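Local coordinates for HP1028 (Helicobacter pylori, PDB 4INN), which has no established function but adopts the lipocalin fold, whose eight-stranded beta-barrel suggests that it binds and carries small hydrophobic molecules, at residues V95-L100 with Y122-A127; P37-T42 with F52-E57; N131-F136 with T151-S156; Y63-S68 with K166-D171. The protein carries 1 engineered substitution. All coordinates share one frame; numbering follows the deposited sequence.

Contact 1 (V95-L100 with Y122-A127); sequences VFLSDL and YYVRVA
Leu100 reaches Val126 and Val124 across the interior of the lipocalin barrel. Leu100 CD1 lies 4.0 Å from Val126 CG2, the two side chains crossing at about a right angle, while Leu100 CD2 rests 3.8 Å from the backbone O of Val124. Val126 CG2 can serve this contact because chi1 of 178° sends CG1 anti to the backbone N and leaves CG2 beside it. Leu97 adds a wider touch, CD2 to Val124 CG1 at 4.2 Å, and Phe136 packs on Leu97, Val124 and Val126. The strands do not pair here: strand 107-115 separates them in the sheet, their axes come no nearer than 8.4 Å, and they run at 61° to each other. Toward solvent the contact thins out at Arg125, whose CB points away from Leu100 and whose NE bonds Trp143 O. Methyl groups and the Val124 carbonyl make most of the contact, so it rests mainly on hydrophobic burial, as suits the apolar interior of a lipocalin barrel.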
loop_
_atom_site.group_PDB
_atom_site.type_symbol
_atom_site.label_atom_id
_atom_site.label_comp_id
_atom_site.label_asym_id
_atom_site.label_seq_id
_atom_site.Cartn_x
_atom_site.Cartn_y
_atom_site.Cartn_z
ATOM N N VAL A 95 1.589 -4.537 7.050
ATOM C CA VAL A 95 1.084 -4.903 5.760
ATOM C C VAL A 95 -0.394 -4.660 5.663
ATOM O O VAL A 95 -1.178 -5.267 6.387
ATOM C CB VAL A 95 1.330 -6.379 5.488
ATOM C CG1 VAL A 95 0.563 -6.829 4.259
ATOM C CG2 VAL A 95 2.820 -6.636 5.337
ATOM N N PHE A 96 -0.771 -3.778 4.744
ATOM C CA PHE A 96 -2.187 -3.532 4.450
ATOM C C PHE A 96 -2.584 -4.073 3.084
ATOM O O PHE A 96 -3.779 -4.193 2.802
ATOM C CB PHE A 96 -2.514 -2.041 4.554
ATOM C CG PHE A 96 -1.941 -1.209 3.449
ATOM C CD1 PHE A 96 -2.674 -0.963 2.312
ATOM C CD2 PHE A 96 -0.681 -0.665 3.569
ATOM C CE1 PHE A 96 -2.160 -0.230 1.292
ATOM C CE2 PHE A 96 -0.138 0.087 2.537
ATOM C CZ PHE A 96 -0.884 0.299 1.386
ATOM N N LEU A 97 -1.602 -4.398 2.240
ATOM C CA LEU A 97 -1.879 -4.916 0.900
ATOM C C LEU A 97 -1.114 -6.201 0.711
ATOM O O LEU A 97 0.058 -6.269 1.013
ATOM C CB LEU A 97 -1.486 -3.890 -0.161
ATOM C CG LEU A 97 -1.524 -4.201 -1.665
ATOM C CD1 LEU A 97 -2.690 -5.070 -2.079
ATOM C CD2 LEU A 97 -1.652 -2.904 -2.431
ATOM N N SER A 98 -1.790 -7.221 0.217
ATOM C CA SER A 98 -1.182 -8.516 0.001
ATOM C C SER A 98 -1.753 -9.198 -1.226
ATOM O O SER A 98 -2.817 -8.824 -1.713
ATOM C CB SER A 98 -1.403 -9.399 1.228
ATOM O OG SER A 98 -2.593 -9.028 1.877
ATOM N N ASP A 99 -0.967 -10.154 -1.729
ATOM C CA ASP A 99 -1.346 -11.167 -2.705
ATOM C C ASP A 99 -1.459 -10.667 -4.127
ATOM O O ASP A 99 -2.110 -11.300 -4.960
ATOM C CB ASP A 99 -2.611 -11.939 -2.262
ATOM C CG ASP A 99 -2.368 -12.863 -1.028
ATOM O OD1 ASP A 99 -1.197 -13.243 -0.686
ATOM O OD2 ASP A 99 -3.388 -13.205 -0.389
ATOM N N LEU A 100 -0.783 -9.568 -4.442
ATOM C CA LEU A 100 -0.791 -9.058 -5.835
ATOM C C LEU A 100 0.080 -9.919 -6.721
ATOM O O LEU A 100 1.236 -10.128 -6.403
ATOM C CB LEU A 100 -0.285 -7.619 -5.934
ATOM C CG LEU A 100 -1.304 -6.489 -5.955
ATOM C CD1 LEU A 100 -0.538 -5.191 -6.066
ATOM C CD2 LEU A 100 -2.285 -6.609 -7.097
ATOM N N TYR A 122 -10.548 -4.320 0.673
ATOM C CA TYR A 122 -10.989 -4.052 -0.686
ATOM C C TYR A 122 -10.147 -4.871 -1.630
ATOM O O TYR A 122 -8.990 -5.084 -1.363
ATOM C CB TYR A 122 -10.763 -2.597 -1.059
ATOM C CG TYR A 122 -11.531 -1.616 -0.256
ATOM C CD1 TYR A 122 -12.601 -0.925 -0.804
ATOM C CD2 TYR A 122 -11.178 -1.351 1.066
ATOM C CE1 TYR A 122 -13.307 -0.011 -0.057
ATOM C CE2 TYR A 122 -11.884 -0.426 1.818
ATOM C CZ TYR A 122 -12.940 0.230 1.252
ATOM O OH TYR A 122 -13.610 1.147 2.002
ATOM N N TYR A 123 -10.721 -5.288 -2.754
ATOM C CA TYR A 123 -9.957 -5.945 -3.793
ATOM C C TYR A 123 -9.170 -4.882 -4.546
ATOM O O TYR A 123 -9.682 -3.801 -4.791
ATOM C CB TYR A 123 -10.883 -6.680 -4.745
ATOM C CG TYR A 123 -11.714 -7.736 -4.084
ATOM C CD1 TYR A 123 -11.207 -9.034 -3.900
ATOM C CD2 TYR A 123 -13.020 -7.463 -3.646
ATOM C CE1 TYR A 123 -11.973 -10.022 -3.292
ATOM C CE2 TYR A 123 -13.796 -8.451 -3.060
ATOM C CZ TYR A 123 -13.259 -9.725 -2.881
ATOM O OH TYR A 123 -14.003 -10.728 -2.297
ATOM N N VAL A 124 -7.923 -5.195 -4.892
ATOM C CA VAL A 124 -7.026 -4.234 -5.518
ATOM C C VAL A 124 -6.425 -4.805 -6.801
ATOM O O VAL A 124 -5.998 -5.983 -6.825
ATOM C CB VAL A 124 -5.898 -3.820 -4.532
ATOM C CG1 VAL A 124 -4.789 -3.047 -5.232
ATOM C CG2 VAL A 124 -6.475 -2.968 -3.388
ATOM N N ARG A 125 -6.419 -3.984 -7.864
ATOM C CA ARG A 125 -5.547 -4.239 -9.031
ATOM C C ARG A 125 -4.730 -2.983 -9.390
ATOM O O ARG A 125 -5.069 -1.892 -8.985
ATOM C CB ARG A 125 -6.273 -4.843 -10.246
ATOM C CG ARG A 125 -7.419 -4.036 -10.814
ATOM C CD ARG A 125 -7.959 -4.736 -12.037
ATOM N NE ARG A 125 -9.262 -4.241 -12.479
ATOM C CZ ARG A 125 -9.501 -3.127 -13.183
ATOM N NH1 ARG A 125 -8.525 -2.296 -13.519
ATOM N NH2 ARG A 125 -10.753 -2.816 -13.529
ATOM N N VAL A 126 -3.611 -3.189 -10.080
ATOM C CA VAL A 126 -2.668 -2.137 -10.336
ATOM C C VAL A 126 -2.121 -2.247 -11.762
ATOM O O VAL A 126 -1.778 -3.330 -12.232
ATOM C CB VAL A 126 -1.475 -2.158 -9.339
ATOM C CG1 VAL A 126 -0.487 -1.054 -9.694
ATOM C CG2 VAL A 126 -1.940 -1.965 -7.904
ATOM N N ALA A 127 -2.061 -1.089 -12.416
ATOM C CA ALA A 127 -1.393 -0.917 -13.696
ATOM C C ALA A 127 -0.273 0.102 -13.458
ATOM O O ALA A 127 -0.521 1.146 -12.874
ATOM C CB ALA A 127 -2.391 -0.397 -14.734
#

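Contact 2 (P37-T42 with F52-E57); sequences PGIYQT and FVEFFE
With chi1 of -59° at Tyr40 and -79° at Phe55, each ring leaves its backbone with CG anti to the carbonyl carbon, and the two meet at CD2 to CD2, 3.6 Å apart. Their planes stand 82° to each other in an oblique pairing on the face that also carries Val53. On the face of Ile39 and Glu54, Gln41 extends alongside Phe52, Gln41 CG lying 3.9 Å from Phe52 CE1. The NE2 of Gln41 bonds Ser50 OG. The backbones form the antiparallel hairpin of strands 38-41 and 51-58. Tyr40 N gives to Val53 O at 2.9 Å, and Val53 N returns a bond to Tyr40 O at 3.1 Å. Phe55 N holds Gly38 O at 2.9 Å; the reciprocal bond from Gly38 N to Phe55 O is weak. Ile39 CG1 packs 4.0 Å from Glu54 CB, and the Glu54 carboxylate forms a salt bridge with Arg167 through OE2. Apolar packing thus lies on both faces; the Glu54 face adds a charge that ties the hairpin to the C-terminal segment.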
loop_
_atom_site.group_PDB
_atom_site.type_symbol
_atom_site.label_atom_id
_atom_site.label_comp_id
_atom_site.label_asym_id
_atom_site.label_seq_id
_atom_site.Cartn_x
_atom_site.Cartn_y
_atom_site.Cartn_z
ATOM N N PRO A 37 8.293 -2.995 -6.853
ATOM C CA PRO A 37 8.901 -2.610 -5.573
ATOM C C PRO A 37 9.505 -1.209 -5.601
ATOM O O PRO A 37 10.189 -0.833 -6.543
ATOM C CB PRO A 37 9.984 -3.688 -5.338
ATOM C CG PRO A 37 9.456 -4.902 -6.034
ATOM C CD PRO A 37 8.683 -4.376 -7.243
ATOM N N GLY A 38 9.242 -0.460 -4.548
ATOM C CA GLY A 38 9.506 0.942 -4.518
ATOM C C GLY A 38 8.629 1.642 -3.493
ATOM O O GLY A 38 7.816 1.042 -2.828
ATOM N N ILE A 39 8.846 2.931 -3.357
ATOM C CA ILE A 39 8.080 3.753 -2.488
ATOM C C ILE A 39 7.213 4.710 -3.346
ATOM O O ILE A 39 7.650 5.238 -4.399
ATOM C CB ILE A 39 9.019 4.448 -1.534
ATOM C CG1 ILE A 39 9.589 3.398 -0.590
ATOM C CG2 ILE A 39 8.264 5.470 -0.724
ATOM C CD1 ILE A 39 10.698 3.868 0.336
ATOM N N TYR A 40 5.967 4.873 -2.927
ATOM C CA TYR A 40 5.028 5.678 -3.668
ATOM C C TYR A 40 4.325 6.599 -2.712
ATOM O O TYR A 40 4.345 6.410 -1.499
ATOM C CB TYR A 40 3.983 4.799 -4.379
ATOM C CG TYR A 40 4.562 3.822 -5.344
ATOM C CD1 TYR A 40 4.592 4.085 -6.706
ATOM C CD2 TYR A 40 5.131 2.659 -4.892
ATOM C CE1 TYR A 40 5.184 3.180 -7.588
ATOM C CE2 TYR A 40 5.718 1.754 -5.760
ATOM C CZ TYR A 40 5.730 2.007 -7.098
ATOM O OH TYR A 40 6.303 1.082 -7.911
ATOM N N GLN A 41 3.713 7.618 -3.262
ATOM C CA GLN A 41 2.936 8.550 -2.447
ATOM C C GLN A 41 1.501 8.423 -2.883
ATOM O O GLN A 41 1.191 8.660 -4.040
ATOM C CB GLN A 41 3.427 9.999 -2.638
ATOM C CG GLN A 41 2.636 10.988 -1.787
ATOM C CD GLN A 41 2.957 12.449 -2.066
ATOM O OE1 GLN A 41 4.007 12.787 -2.611
ATOM N NE2 GLN A 41 2.049 13.335 -1.630
ATOM N N THR A 42 0.632 8.054 -1.961
ATOM C CA THR A 42 -0.769 7.845 -2.287
ATOM C C THR A 42 -1.506 9.162 -2.508
ATOM O O THR A 42 -0.972 10.253 -2.289
ATOM C CB THR A 42 -1.494 7.087 -1.174
ATOM O OG1 THR A 42 -1.636 7.957 -0.050
ATOM C CG2 THR A 42 -0.738 5.809 -0.779
ATOM N N PHE A 52 2.909 7.768 2.494
ATOM C CA PHE A 52 4.007 7.140 1.775
ATOM C C PHE A 52 3.919 5.663 2.128
ATOM O O PHE A 52 3.786 5.298 3.321
ATOM C CB PHE A 52 5.366 7.701 2.186
ATOM C CG PHE A 52 5.558 9.190 1.904
ATOM C CD1 PHE A 52 5.650 9.673 0.579
ATOM C CD2 PHE A 52 5.726 10.101 2.962
ATOM C CE1 PHE A 52 5.864 11.026 0.337
ATOM C CE2 PHE A 52 5.958 11.452 2.721
ATOM C CZ PHE A 52 6.023 11.917 1.416
ATOM N N VAL A 53 3.965 4.833 1.089
ATOM C CA VAL A 53 3.901 3.394 1.224
ATOM C C VAL A 53 4.973 2.691 0.429
ATOM O O VAL A 53 5.354 3.181 -0.610
ATOM C CB VAL A 53 2.576 2.849 0.702
ATOM C CG1 VAL A 53 1.425 3.467 1.481
ATOM C CG2 VAL A 53 2.432 3.112 -0.785
ATOM N N GLU A 54 5.429 1.537 0.924
ATOM C CA GLU A 54 6.391 0.703 0.219
ATOM C C GLU A 54 5.839 -0.620 -0.269
ATOM O O GLU A 54 5.320 -1.388 0.514
ATOM C CB GLU A 54 7.601 0.397 1.101
ATOM C CG GLU A 54 8.631 -0.504 0.412
ATOM C CD GLU A 54 10.000 -0.480 1.061
ATOM O OE1 GLU A 54 10.144 0.111 2.164
ATOM O OE2 GLU A 54 10.949 -1.054 0.471
ATOM N N PHE A 55 6.013 -0.899 -1.556
ATOM C CA PHE A 55 5.659 -2.201 -2.132
ATOM C C PHE A 55 6.905 -3.103 -2.098
ATOM O O PHE A 55 8.010 -2.619 -2.337
ATOM C CB PHE A 55 5.161 -2.060 -3.580
ATOM C CG PHE A 55 3.743 -1.599 -3.715
ATOM C CD1 PHE A 55 2.743 -2.483 -4.076
ATOM C CD2 PHE A 55 3.411 -0.269 -3.567
ATOM C CE1 PHE A 55 1.427 -2.076 -4.245
ATOM C CE2 PHE A 55 2.103 0.157 -3.719
ATOM C CZ PHE A 55 1.107 -0.752 -4.070
ATOM N N PHE A 56 6.728 -4.392 -1.821
ATOM C CA PHE A 56 7.829 -5.371 -1.898
ATOM C C PHE A 56 7.327 -6.739 -2.373
ATOM O O PHE A 56 6.124 -6.977 -2.291
ATOM C CB PHE A 56 8.544 -5.487 -0.535
ATOM C CG PHE A 56 7.689 -6.063 0.583
ATOM C CD1 PHE A 56 7.817 -7.373 0.964
ATOM C CD2 PHE A 56 6.790 -5.269 1.279
ATOM C CE1 PHE A 56 7.039 -7.891 2.011
ATOM C CE2 PHE A 56 6.004 -5.781 2.316
ATOM C CZ PHE A 56 6.141 -7.093 2.695
ATOM N N GLU A 57 8.203 -7.608 -2.912
ATOM C CA GLU A 57 7.775 -8.995 -3.270
ATOM C C GLU A 57 8.192 -10.009 -2.239
ATOM O O GLU A 57 9.166 -9.837 -1.547
ATOM C CB GLU A 57 8.207 -9.461 -4.691
ATOM C CG GLU A 57 9.609 -10.046 -4.883
ATOM C CD GLU A 57 9.904 -11.442 -4.254
ATOM O OE1 GLU A 57 9.195 -12.461 -4.513
ATOM O OE2 GLU A 57 10.923 -11.537 -3.503
#

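Contact 3 (N131-F136 with T151-S156); sequences NGDLEF and TWKRLS
Asp133 OD2 accepts the backbone N-H of Arg154 at 2.9 Å, a fairly straight bond that reaches the oxygen from above the carboxylate plane, 50° out of it. The bond lies at the open end of the beta hairpin of strands 134-139 and 147-154, the last two strands of the lipocalin barrel. Before Asp133, Asn131 forms an Asx turn, OD1 receiving Asp133 N at 3.2 Å, and its ND2 adds a weak bond to Asp133 OD1; the carboxylate is thereby held between the turn and the facing strand. Asp133 also runs beside Lys153, with OD1 near the CG of that lysine, while Arg154 leads off in an extended chain and gives its NH2 to the carbonyl of Pro37. Leu134 and Trp152 form the hydrogen-bonded antiparallel pair: Leu134 N gives to Trp152 O at 2.9 Å and Trp152 N returns a bond to Leu134 O at 3.0 Å. Further along, the rings of Phe136 and Trp152 stack face to face, planes 10° apart and the six-membered centroids 4.0 Å from each other. Phe136 has CG anti to its backbone N (chi1 177°), which lays the ring over the benzo half of the indole. Phe136 CB sits over the five-membered ring of Trp152 in a CH-pi contact, 3.9 Å from the centroid of that ring.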
loop_
_atom_site.group_PDB
_atom_site.type_symbol
_atom_site.label_atom_id
_atom_site.label_comp_id
_atom_site.label_asym_id
_atom_site.label_seq_id
_atom_site.Cartn_x
_atom_site.Cartn_y
_atom_site.Cartn_z
ATOM N N ASN A 131 6.869 5.863 -16.376
ATOM C CA ASN A 131 7.651 6.600 -15.347
ATOM C C ASN A 131 7.633 5.960 -13.932
ATOM O O ASN A 131 8.286 6.475 -12.994
ATOM C CB ASN A 131 7.187 8.051 -15.237
ATOM C CG ASN A 131 5.812 8.180 -14.615
ATOM O OD1 ASN A 131 5.036 7.239 -14.594
ATOM N ND2 ASN A 131 5.501 9.358 -14.121
ATOM N N GLY A 132 6.882 4.858 -13.796
ATOM C CA GLY A 132 6.811 4.082 -12.565
ATOM C C GLY A 132 5.549 4.308 -11.746
ATOM O O GLY A 132 5.286 3.552 -10.838
ATOM N N ASP A 133 4.775 5.344 -12.067
ATOM C CA ASP A 133 3.598 5.725 -11.268
ATOM C C ASP A 133 2.559 4.632 -11.366
ATOM O O ASP A 133 2.569 3.875 -12.316
ATOM C CB ASP A 133 2.993 7.033 -11.760
ATOM C CG ASP A 133 3.775 8.262 -11.305
ATOM O OD1 ASP A 133 3.262 9.411 -11.513
ATOM O OD2 ASP A 133 4.884 8.100 -10.731
ATOM N N LEU A 134 1.689 4.531 -10.367
ATOM C CA LEU A 134 0.689 3.492 -10.360
ATOM C C LEU A 134 -0.670 4.091 -10.574
ATOM O O LEU A 134 -0.965 5.179 -10.083
ATOM C CB LEU A 134 0.675 2.726 -9.040
ATOM C CG LEU A 134 1.970 2.163 -8.472
ATOM C CD1 LEU A 134 1.628 1.359 -7.218
ATOM C CD2 LEU A 134 2.757 1.290 -9.437
ATOM N N GLU A 135 -1.481 3.374 -11.334
ATOM C CA GLU A 135 -2.914 3.566 -11.354
ATOM C C GLU A 135 -3.481 2.465 -10.479
ATOM O O GLU A 135 -3.485 1.312 -10.876
ATOM C CB GLU A 135 -3.467 3.463 -12.761
ATOM C CG GLU A 135 -2.733 4.342 -13.746
ATOM C CD GLU A 135 -3.588 4.669 -14.947
ATOM O OE1 GLU A 135 -3.925 3.752 -15.749
ATOM O OE2 GLU A 135 -3.945 5.862 -15.069
ATOM N N PHE A 136 -3.950 2.841 -9.293
ATOM C CA PHE A 136 -4.263 1.900 -8.232
ATOM C C PHE A 136 -5.777 1.822 -8.076
ATOM O O PHE A 136 -6.414 2.808 -7.665
ATOM C CB PHE A 136 -3.605 2.397 -6.948
ATOM C CG PHE A 136 -3.895 1.571 -5.752
ATOM C CD1 PHE A 136 -2.996 0.623 -5.327
ATOM C CD2 PHE A 136 -5.062 1.767 -5.013
ATOM C CE1 PHE A 136 -3.252 -0.142 -4.212
ATOM C CE2 PHE A 136 -5.321 0.999 -3.888
ATOM C CZ PHE A 136 -4.415 0.048 -3.494
ATOM N N THR A 151 -4.170 7.752 -8.519
ATOM C CA THR A 151 -2.791 7.673 -8.967
ATOM C C THR A 151 -1.749 7.926 -7.865
ATOM O O THR A 151 -1.771 8.927 -7.177
ATOM C CB THR A 151 -2.529 8.338 -10.345
ATOM O OG1 THR A 151 -1.336 9.121 -10.293
ATOM C CG2 THR A 151 -3.673 9.154 -10.798
ATOM N N TRP A 152 -0.855 6.956 -7.717
ATOM C CA TRP A 152 0.172 6.924 -6.681
ATOM C C TRP A 152 1.520 7.212 -7.347
ATOM O O TRP A 152 1.935 6.438 -8.211
ATOM C CB TRP A 152 0.209 5.526 -6.059
ATOM C CG TRP A 152 -0.962 5.216 -5.195
ATOM C CD1 TRP A 152 -2.155 5.841 -5.195
ATOM C CD2 TRP A 152 -1.050 4.188 -4.213
ATOM N NE1 TRP A 152 -2.983 5.302 -4.258
ATOM C CE2 TRP A 152 -2.334 4.273 -3.640
ATOM C CE3 TRP A 152 -0.156 3.220 -3.738
ATOM C CZ2 TRP A 152 -2.767 3.428 -2.620
ATOM C CZ3 TRP A 152 -0.579 2.368 -2.720
ATOM C CH2 TRP A 152 -1.882 2.483 -2.166
ATOM N N LYS A 153 2.168 8.323 -6.977
ATOM C CA LYS A 153 3.410 8.716 -7.608
ATOM C C LYS A 153 4.553 7.886 -7.082
ATOM O O LYS A 153 4.694 7.719 -5.881
ATOM C CB LYS A 153 3.769 10.184 -7.328
ATOM C CG LYS A 153 3.264 11.197 -8.348
ATOM C CD LYS A 153 2.164 12.089 -7.762
ATOM C CE LYS A 153 2.740 13.238 -6.928
ATOM N NZ LYS A 153 2.280 13.289 -5.493
ATOM N N ARG A 154 5.409 7.419 -7.984
ATOM C CA ARG A 154 6.644 6.799 -7.587
ATOM C C ARG A 154 7.659 7.831 -7.139
ATOM O O ARG A 154 7.840 8.841 -7.792
ATOM C CB ARG A 154 7.238 5.993 -8.722
ATOM C CG ARG A 154 8.169 4.954 -8.150
ATOM C CD ARG A 154 9.041 4.372 -9.195
ATOM N NE ARG A 154 10.098 3.597 -8.571
ATOM C CZ ARG A 154 10.014 2.323 -8.244
ATOM N NH1 ARG A 154 8.893 1.638 -8.445
ATOM N NH2 ARG A 154 11.056 1.739 -7.694
ATOM N N LEU A 155 8.336 7.573 -6.030
ATOM C CA LEU A 155 9.429 8.421 -5.595
ATOM C C LEU A 155 10.759 7.895 -6.100
ATOM O O LEU A 155 10.991 6.689 -6.172
ATOM C CB LEU A 155 9.486 8.466 -4.088
ATOM C CG LEU A 155 8.663 9.541 -3.408
ATOM C CD1 LEU A 155 7.276 9.662 -3.948
ATOM C CD2 LEU A 155 8.669 9.233 -1.917
ATOM N N SER A 156 11.620 8.812 -6.480
ATOM C CA SER A 156 12.986 8.493 -6.835
ATOM C C SER A 156 13.787 8.306 -5.536
ATOM O O SER A 156 13.345 8.727 -4.466
ATOM C CB SER A 156 13.575 9.649 -7.642
ATOM O OG SER A 156 13.696 10.792 -6.803
#

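Contact 4 (Y63-S68 with K166-D171); sequences YAYGIS and KRFNLD
Phe168 packs against Tyr65 where the segment after the last strand of the lipocalin barrel lies across strand 61-69. Tyr65 CE1 meets Phe168 CD1 at 3.5 Å, the ring planes 71° apart in an oblique pairing. Leu170 CD2 lies 3.8 Å from Tyr65 CE2, the two side chains crossing at about a right angle. Chi1 of 72° puts Tyr65 CG between its backbone N and carbonyl carbon and carries the ring out to the 166-171 segment. Ile67, at a classic beta bulge in which it and Ser68 both face Phe52, has its CG2 against Lys166 O, 3.4 Å away. Farther out, Lys166 folds back so that CD lies 3.4 Å above the plane of the Phe168 ring, near its rim. Asn169 takes the N-cap position of helix 170-174, whose Val173 also packs on Tyr65 and Phe168. Tyr65 OH makes a weak bond with Glu54 OE1 of strand 51-58. One water joins the two sides: it accepts from Tyr65 OH at 3.1 Å and donates to Phe168 O at 2.7 Å.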
loop_
_atom_site.group_PDB
_atom_site.type_symbol
_atom_site.label_atom_id
_atom_site.label_comp_id
_atom_site.label_asym_id
_atom_site.label_seq_id
_atom_site.Cartn_x
_atom_site.Cartn_y
_atom_site.Cartn_z
ATOM N N TYR A 63 3.338 -7.085 -2.047
ATOM C CA TYR A 63 2.693 -6.663 -0.829
ATOM C C TYR A 63 3.019 -5.184 -0.619
ATOM O O TYR A 63 3.925 -4.687 -1.250
ATOM C CB TYR A 63 3.258 -7.458 0.356
ATOM C CG TYR A 63 3.065 -8.942 0.295
ATOM C CD1 TYR A 63 2.050 -9.555 1.010
ATOM C CD2 TYR A 63 3.908 -9.742 -0.479
ATOM C CE1 TYR A 63 1.854 -10.918 0.951
ATOM C CE2 TYR A 63 3.730 -11.103 -0.546
ATOM C CZ TYR A 63 2.705 -11.679 0.171
ATOM O OH TYR A 63 2.530 -13.028 0.091
ATOM N N ALA A 64 2.316 -4.504 0.292
ATOM C CA ALA A 64 2.693 -3.152 0.695
ATOM C C ALA A 64 2.416 -2.858 2.176
ATOM O O ALA A 64 1.457 -3.403 2.759
ATOM C CB ALA A 64 1.973 -2.127 -0.169
ATOM N N TYR A 65 3.243 -1.980 2.763
ATOM C CA TYR A 65 3.033 -1.499 4.140
ATOM C C TYR A 65 3.175 0.026 4.164
ATOM O O TYR A 65 3.687 0.608 3.219
ATOM C CB TYR A 65 4.021 -2.155 5.119
ATOM C CG TYR A 65 5.447 -1.651 4.976
ATOM C CD1 TYR A 65 5.869 -0.520 5.651
ATOM C CD2 TYR A 65 6.358 -2.303 4.170
ATOM C CE1 TYR A 65 7.157 -0.051 5.529
ATOM C CE2 TYR A 65 7.661 -1.822 4.032
ATOM C CZ TYR A 65 8.046 -0.687 4.700
ATOM O OH TYR A 65 9.318 -0.203 4.551
ATOM N N GLY A 66 2.693 0.683 5.214
ATOM C CA GLY A 66 2.701 2.151 5.270
ATOM C C GLY A 66 3.921 2.648 6.025
ATOM O O GLY A 66 4.319 2.053 7.002
ATOM N N ILE A 67 4.521 3.735 5.571
ATOM C CA ILE A 67 5.708 4.260 6.208
ATOM C C ILE A 67 5.315 5.413 7.131
ATOM O O ILE A 67 5.516 5.344 8.332
ATOM C CB ILE A 67 6.730 4.694 5.137
ATOM C CG1 ILE A 67 7.326 3.452 4.475
ATOM C CG2 ILE A 67 7.817 5.594 5.727
ATOM C CD1 ILE A 67 8.117 3.778 3.245
ATOM N N SER A 68 4.735 6.460 6.553
ATOM C CA SER A 68 4.217 7.607 7.308
ATOM C C SER A 68 3.282 8.416 6.421
ATOM O O SER A 68 3.237 8.229 5.201
ATOM C CB SER A 68 5.345 8.514 7.810
ATOM O OG SER A 68 6.171 8.954 6.727
ATOM N N LYS A 166 11.847 6.461 6.528
ATOM C CA LYS A 166 12.311 5.227 7.122
ATOM C C LYS A 166 11.845 3.982 6.357
ATOM O O LYS A 166 10.643 3.730 6.213
ATOM C CB LYS A 166 11.772 5.135 8.523
ATOM C CG LYS A 166 12.400 4.015 9.325
ATOM C CD LYS A 166 11.387 3.295 10.156
ATOM C CE LYS A 166 11.766 3.293 11.600
ATOM N NZ LYS A 166 12.152 1.958 12.061
ATOM N N ARG A 167 12.810 3.206 5.882
ATOM C CA ARG A 167 12.567 1.896 5.293
ATOM C C ARG A 167 12.691 0.835 6.405
ATOM O O ARG A 167 13.762 0.596 6.949
ATOM C CB ARG A 167 13.526 1.628 4.118
ATOM C CG ARG A 167 13.199 2.404 2.830
ATOM C CD ARG A 167 13.085 1.484 1.619
ATOM N NE ARG A 167 14.407 1.088 1.139
ATOM C CZ ARG A 167 14.709 -0.079 0.547
ATOM N NH1 ARG A 167 13.776 -1.006 0.342
ATOM N NH2 ARG A 167 15.971 -0.323 0.159
ATOM N N PHE A 168 11.553 0.216 6.720
ATOM C CA PHE A 168 11.404 -0.765 7.799
ATOM C C PHE A 168 12.018 -2.071 7.374
ATOM O O PHE A 168 11.975 -2.413 6.209
ATOM C CB PHE A 168 9.905 -1.000 8.102
ATOM C CG PHE A 168 9.228 0.146 8.800
ATOM C CD1 PHE A 168 9.014 1.340 8.162
ATOM C CD2 PHE A 168 8.767 0.010 10.110
ATOM C CE1 PHE A 168 8.361 2.399 8.826
ATOM C CE2 PHE A 168 8.133 1.052 10.780
ATOM C CZ PHE A 168 7.932 2.252 10.145
ATOM N N ASN A 169 12.555 -2.847 8.299
ATOM C CA ASN A 169 13.045 -4.140 7.843
ATOM C C ASN A 169 11.886 -5.095 7.564
ATOM O O ASN A 169 10.812 -5.056 8.207
ATOM C CB ASN A 169 14.144 -4.744 8.735
ATOM C CG ASN A 169 13.631 -5.771 9.669
ATOM O OD1 ASN A 169 12.639 -5.541 10.317
ATOM N ND2 ASN A 169 14.329 -6.869 9.797
ATOM N N LEU A 170 12.121 -5.928 6.569
ATOM C CA LEU A 170 11.054 -6.602 5.868
ATOM C C LEU A 170 10.720 -7.927 6.442
ATOM O O LEU A 170 9.598 -8.359 6.304
ATOM C CB LEU A 170 11.402 -6.745 4.397
ATOM C CG LEU A 170 11.406 -5.390 3.683
ATOM C CD1 LEU A 170 11.861 -5.602 2.252
ATOM C CD2 LEU A 170 10.052 -4.703 3.715
ATOM N N ASP A 171 11.665 -8.573 7.112
ATOM C CA ASP A 171 11.357 -9.797 7.861
ATOM C C ASP A 171 10.347 -9.481 8.960
ATOM O O ASP A 171 9.393 -10.199 9.167
ATOM C CB ASP A 171 12.629 -10.412 8.460
ATOM C CG ASP A 171 13.512 -11.108 7.404
ATOM O OD1 ASP A 171 13.331 -10.913 6.153
ATOM O OD2 ASP A 171 14.407 -11.870 7.847
HETATM O O HOH W 1 12.020 -1.399 3.695
#

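In the fold
All four contacts reach one closed barrel. Contacts 2 and 3, centres about 9 Å apart, meet where the first and last strands join: Gln41 N bonds Lys153 O at 2.8 Å. Inside the barrel, Leu97 CD2 of contact 1 touches Phe55 CE1 of contact 2 at 3.7 Å, and Phe136 connects contacts 1 and 3. Contact 4 hydrogen-bonds through strand 61-69 to strands of both contact 1 and contact 2, but its centre lies about 17 Å from that of contact 3. The bound hexaoxaicosanediol, probably from the crystallisation liquor, touches Tyr122 in the 122-127 segment and lies about 5 Å from the Phe136 side chain, so contacts 1 and 3 border the pocket it may mark.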